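Local coordinates for protein disulfide oxidoreductase (Xylella fastidiosa, PDB 2REM) that probably catalyses disulfide exchange in the periplasm as a thioredoxin-fold oxidoreductase of the DsbA subfamily, at residues A[17-20]-A[21-25]; A[107-111]-A[112-116]. All blocks are in the same frame, centred on the assembly; numbering follows the deposited sequence.

Overall arrangement
Interaction 1 and interaction 2 are both local contacts within one continuous stretch of this single-chain DsbA-type protein, one in a loop beside the sheet and one at a helix start. Interaction 1, in the loop between strand 11-13 and strand 27-33, comes first along the chain and belongs to the sheet side of the thioredoxin fold. Interaction 2 follows much later, where the loop after helix 87-101 turns into helix 111-119 in the helical part of the molecule. Their centres lie about 33 Å apart on opposite sides of the chain's centre, and their nearest atoms are about 18 Å apart. They belong to separate regions, one a loop leading into the sheet, the other a helix start, and do not touch.

Interaction 1. Residues A[17-20]-A[21-25]; sequences GRPF and APLAG
Pro19 and Leu23 meet across a bend in which the backbone is extended at Pro19, takes helical angles at Phe20 (phi -56°, psi -39°) and is extended again at Ala21 and Pro22. The bend brings the Pro19 ring back over the chain that follows it: CB of Pro19 rests 3.6 Å from CD2 of Leu23, while CG of Pro19 lies 3.8 Å from CG of Leu23. The two side chains cross at about a right angle, so one side of the proline ring meets the branched end of the leucine. Ala21 O lies against the CB-CG edge of the ring, 3.2 Å from Pro19 CB. This is a loop contact of the thioredoxin fold, in the connection that leads from strand 11-13 into strand 27-33, which lies between strands 158-161 and 58-64. Phe20 turns elsewhere: its CG stands anti to the backbone N (chi1 -173°), and the ring reaches Val30, Thr61 and Val63 on the sheet and packs edge-to-face with Tyr147. The carboxylate of Glu28 accepts hydrogen bonds from the backbone N of Phe20 through OE1 and from that of Ala21 through OE2, fixing the bend against the strand, and Arg59 NH1 donates to the carbonyl of Pro22.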
loop_
_atom_site.group_PDB
_atom_site.type_symbol
_atom_site.label_atom_id
_atom_site.label_comp_id
_atom_site.label_asym_id
_atom_site.label_seq_id
_atom_site.Cartn_x
_atom_site.Cartn_y
_atom_site.Cartn_z
ATOM N N GLY A 17 8.069 -6.462 -15.334
ATOM C CA GLY A 17 7.153 -6.211 -14.224
ATOM C C GLY A 17 6.077 -7.273 -14.151
ATOM O O GLY A 17 5.572 -7.726 -15.173
ATOM N N ARG A 18 5.735 -7.658 -12.930
ATOM C CA ARG A 18 4.696 -8.640 -12.678
ATOM C C ARG A 18 3.799 -8.050 -11.632
ATOM O O ARG A 18 4.289 -7.404 -10.678
ATOM C CB ARG A 18 5.289 -9.964 -12.176
ATOM C CG ARG A 18 5.980 -10.764 -13.284
ATOM C CD ARG A 18 6.784 -11.938 -12.733
ATOM N NE ARG A 18 6.022 -13.190 -12.633
ATOM C CZ ARG A 18 5.313 -13.570 -11.566
ATOM N NH1 ARG A 18 5.251 -12.801 -10.478
ATOM N NH2 ARG A 18 4.676 -14.737 -11.582
ATOM N N PRO A 19 2.482 -8.245 -11.794
ATOM C CA PRO A 19 1.572 -7.663 -10.807
ATOM C C PRO A 19 1.820 -8.318 -9.472
ATOM O O PRO A 19 2.393 -9.428 -9.403
ATOM C CB PRO A 19 0.187 -8.062 -11.323
ATOM C CG PRO A 19 0.443 -9.277 -12.195
ATOM C CD PRO A 19 1.756 -8.980 -12.845
ATOM N N PHE A 20 1.405 -7.625 -8.425
ATOM C CA PHE A 20 1.511 -8.159 -7.075
ATOM C C PHE A 20 0.813 -9.523 -6.895
ATOM O O PHE A 20 1.313 -10.421 -6.192
ATOM C CB PHE A 20 0.941 -7.158 -6.098
ATOM C CG PHE A 20 1.169 -7.546 -4.676
ATOM C CD1 PHE A 20 0.098 -7.862 -3.860
ATOM C CD2 PHE A 20 2.469 -7.616 -4.166
ATOM C CE1 PHE A 20 0.300 -8.213 -2.551
ATOM C CE2 PHE A 20 2.680 -7.964 -2.851
ATOM C CZ PHE A 20 1.593 -8.276 -2.047
ATOM N N ALA A 21 -0.344 -9.659 -7.526
ATOM C CA ALA A 21 -1.065 -10.932 -7.609
ATOM C C ALA A 21 -1.511 -11.144 -9.063
ATOM O O ALA A 21 -1.659 -10.158 -9.791
ATOM C CB ALA A 21 -2.243 -10.886 -6.700
ATOM N N PRO A 22 -1.725 -12.416 -9.497
ATOM C CA PRO A 22 -2.208 -12.606 -10.876
ATOM C C PRO A 22 -3.426 -11.722 -11.185
ATOM O O PRO A 22 -4.284 -11.516 -10.316
ATOM C CB PRO A 22 -2.570 -14.085 -10.924
ATOM C CG PRO A 22 -1.638 -14.725 -9.925
ATOM C CD PRO A 22 -1.540 -13.707 -8.800
ATOM N N LEU A 23 -3.470 -11.177 -12.395
ATOM C CA LEU A 23 -4.513 -10.214 -12.752
ATOM C C LEU A 23 -5.901 -10.858 -12.821
ATOM O O LEU A 23 -6.861 -10.310 -12.287
ATOM C CB LEU A 23 -4.173 -9.495 -14.057
ATOM C CG LEU A 23 -2.928 -8.627 -13.928
ATOM C CD1 LEU A 23 -2.617 -7.931 -15.229
ATOM C CD2 LEU A 23 -3.093 -7.640 -12.792
ATOM N N ALA A 24 -5.990 -12.019 -13.464
ATOM C CA ALA A 24 -7.255 -12.757 -13.590
ATOM C C ALA A 24 -8.390 -11.862 -14.126
ATOM O O ALA A 24 -9.441 -11.718 -13.476
ATOM C CB ALA A 24 -7.635 -13.360 -12.249
ATOM N N GLY A 25 -8.154 -11.250 -15.284
ATOM C CA GLY A 25 -9.080 -10.258 -15.857
ATOM C C GLY A 25 -9.024 -8.832 -15.295
ATOM O O GLY A 25 -9.526 -7.891 -15.921
#

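Interaction 2. Residues A[107-111]-A[112-116]; sequences QNVGP and DELAV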
loop_
_atom_site.group_PDB
_atom_site.type_symbol
_atom_site.label_atom_id
_atom_site.label_comp_id
_atom_site.label_asym_id
_atom_site.label_seq_id
_atom_site.Cartn_x
_atom_site.Cartn_y
_atom_site.Cartn_z
ATOM N N GLN A 107 9.635 5.507 16.139
ATOM C CA GLN A 107 10.888 4.926 16.589
ATOM C C GLN A 107 10.642 3.836 17.609
ATOM O O GLN A 107 9.840 4.004 18.523
ATOM C CB GLN A 107 11.821 6.002 17.156
ATOM C CG GLN A 107 12.138 7.122 16.156
ATOM C CD GLN A 107 12.855 6.639 14.896
ATOM O OE1 GLN A 107 12.527 7.058 13.779
ATOM N NE2 GLN A 107 13.843 5.766 15.070
ATOM N N ASN A 108 11.309 2.703 17.388
ATOM C CA ASN A 108 11.356 1.578 18.322
ATOM C C ASN A 108 9.986 1.048 18.679
ATOM O O ASN A 108 9.797 0.493 19.760
ATOM C CB ASN A 108 12.118 1.934 19.600
ATOM C CG ASN A 108 13.559 2.342 19.336
ATOM O OD1 ASN A 108 14.245 1.787 18.459
ATOM N ND2 ASN A 108 14.023 3.329 20.089
ATOM N N VAL A 109 9.028 1.234 17.776
ATOM C CA VAL A 109 7.717 0.651 17.985
ATOM C C VAL A 109 7.860 -0.866 18.001
ATOM O O VAL A 109 8.664 -1.446 17.263
ATOM C CB VAL A 109 6.707 1.062 16.891
ATOM C CG1 VAL A 109 6.931 0.251 15.637
ATOM C CG2 VAL A 109 5.282 0.905 17.409
ATOM N N GLY A 110 7.083 -1.506 18.857
ATOM C CA GLY A 110 7.103 -2.945 18.930
ATOM C C GLY A 110 5.714 -3.544 19.009
ATOM O O GLY A 110 4.710 -2.817 19.086
ATOM N N PRO A 111 5.657 -4.881 19.033
ATOM C CA PRO A 111 4.422 -5.608 19.071
ATOM C C PRO A 111 3.591 -5.210 20.279
ATOM O O PRO A 111 2.388 -5.320 20.217
ATOM C CB PRO A 111 4.868 -7.086 19.172
ATOM C CG PRO A 111 6.279 -7.026 19.654
ATOM C CD PRO A 111 6.830 -5.778 19.058
ATOM N N ASP A 112 4.188 -4.726 21.367
ATOM C CA ASP A 112 3.283 -4.351 22.460
ATOM C C ASP A 112 2.567 -3.004 22.326
ATOM O O ASP A 112 1.405 -2.916 22.707
ATOM C CB ASP A 112 3.774 -4.704 23.879
ATOM C CG ASP A 112 5.062 -4.041 24.253
ATOM O OD1 ASP A 112 6.016 -4.790 24.604
ATOM O OD2 ASP A 112 5.111 -2.790 24.231
ATOM N N GLU A 113 3.215 -1.991 21.758
ATOM C CA GLU A 113 2.505 -0.768 21.398
ATOM C C GLU A 113 1.474 -1.151 20.335
ATOM O O GLU A 113 0.375 -0.638 20.331
ATOM C CB GLU A 113 3.428 0.278 20.782
ATOM C CG GLU A 113 4.282 1.075 21.758
ATOM C CD GLU A 113 5.687 0.521 21.891
ATOM O OE1 GLU A 113 6.031 -0.468 21.197
ATOM O OE2 GLU A 113 6.445 1.081 22.704
ATOM N N LEU A 114 1.855 -2.039 19.424
ATOM C CA LEU A 114 0.972 -2.343 18.312
ATOM C C LEU A 114 -0.208 -3.151 18.805
ATOM O O LEU A 114 -1.343 -2.917 18.391
ATOM C CB LEU A 114 1.711 -3.048 17.179
ATOM C CG LEU A 114 2.742 -2.172 16.427
ATOM C CD1 LEU A 114 3.539 -3.038 15.466
ATOM C CD2 LEU A 114 2.028 -1.006 15.696
ATOM N N ALA A 115 0.052 -4.103 19.687
ATOM C CA ALA A 115 -1.041 -4.924 20.209
ATOM C C ALA A 115 -2.047 -4.049 20.941
ATOM O O ALA A 115 -3.255 -4.282 20.840
ATOM C CB ALA A 115 -0.528 -6.054 21.095
ATOM N N VAL A 116 -1.565 -3.031 21.665
ATOM C CA VAL A 116 -2.469 -2.146 22.400
ATOM C C VAL A 116 -3.339 -1.423 21.389
ATOM O O VAL A 116 -4.537 -1.352 21.566
ATOM C CB VAL A 116 -1.716 -1.153 23.337
ATOM C CG1 VAL A 116 -2.648 -0.083 23.874
ATOM C CG2 VAL A 116 -1.078 -1.915 24.490
#
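Glu113 reaches back to Gly110, three residues earlier, at the start of helix 111-119. Standing at N3, it takes the backbone N-H of the N-cap Gly110, one half of a capping box, which the side-chain-less glycine cannot complete. Gly110 N lies 2.8 Å from Glu113 OE1 and meets that oxygen nearly in line with its C-O bond. The bend at chi2 (97°) folds the glutamate back toward the loop. In return Gly110 O accepts the first-turn bond from Leu114 N, 3.0 Å away. The next bond along, from Ala115 N to Pro111 O, is 2.7 Å. The tight side is apolar: CG2 of Val109, anti to its backbone N, lies 4.1 Å from Leu114 CG, the N'-to-N4 contact of a hydrophobic staple, with Glu113 CB alongside at 3.9 Å from the same Val109 CG2. The loose side belongs to Asp112, which starts away from the loop and is exposed to solvent, meeting it through CB, beside the Pro111 carbonyl group. Beyond the cap, Val109 packs on Pro73 and Phe74 of helix 71-83, while Leu114 wedges between Ala77 of that helix and Phe128 and Phe132 of helix 125-132, and Ala115 touches Pro125 and Phe128.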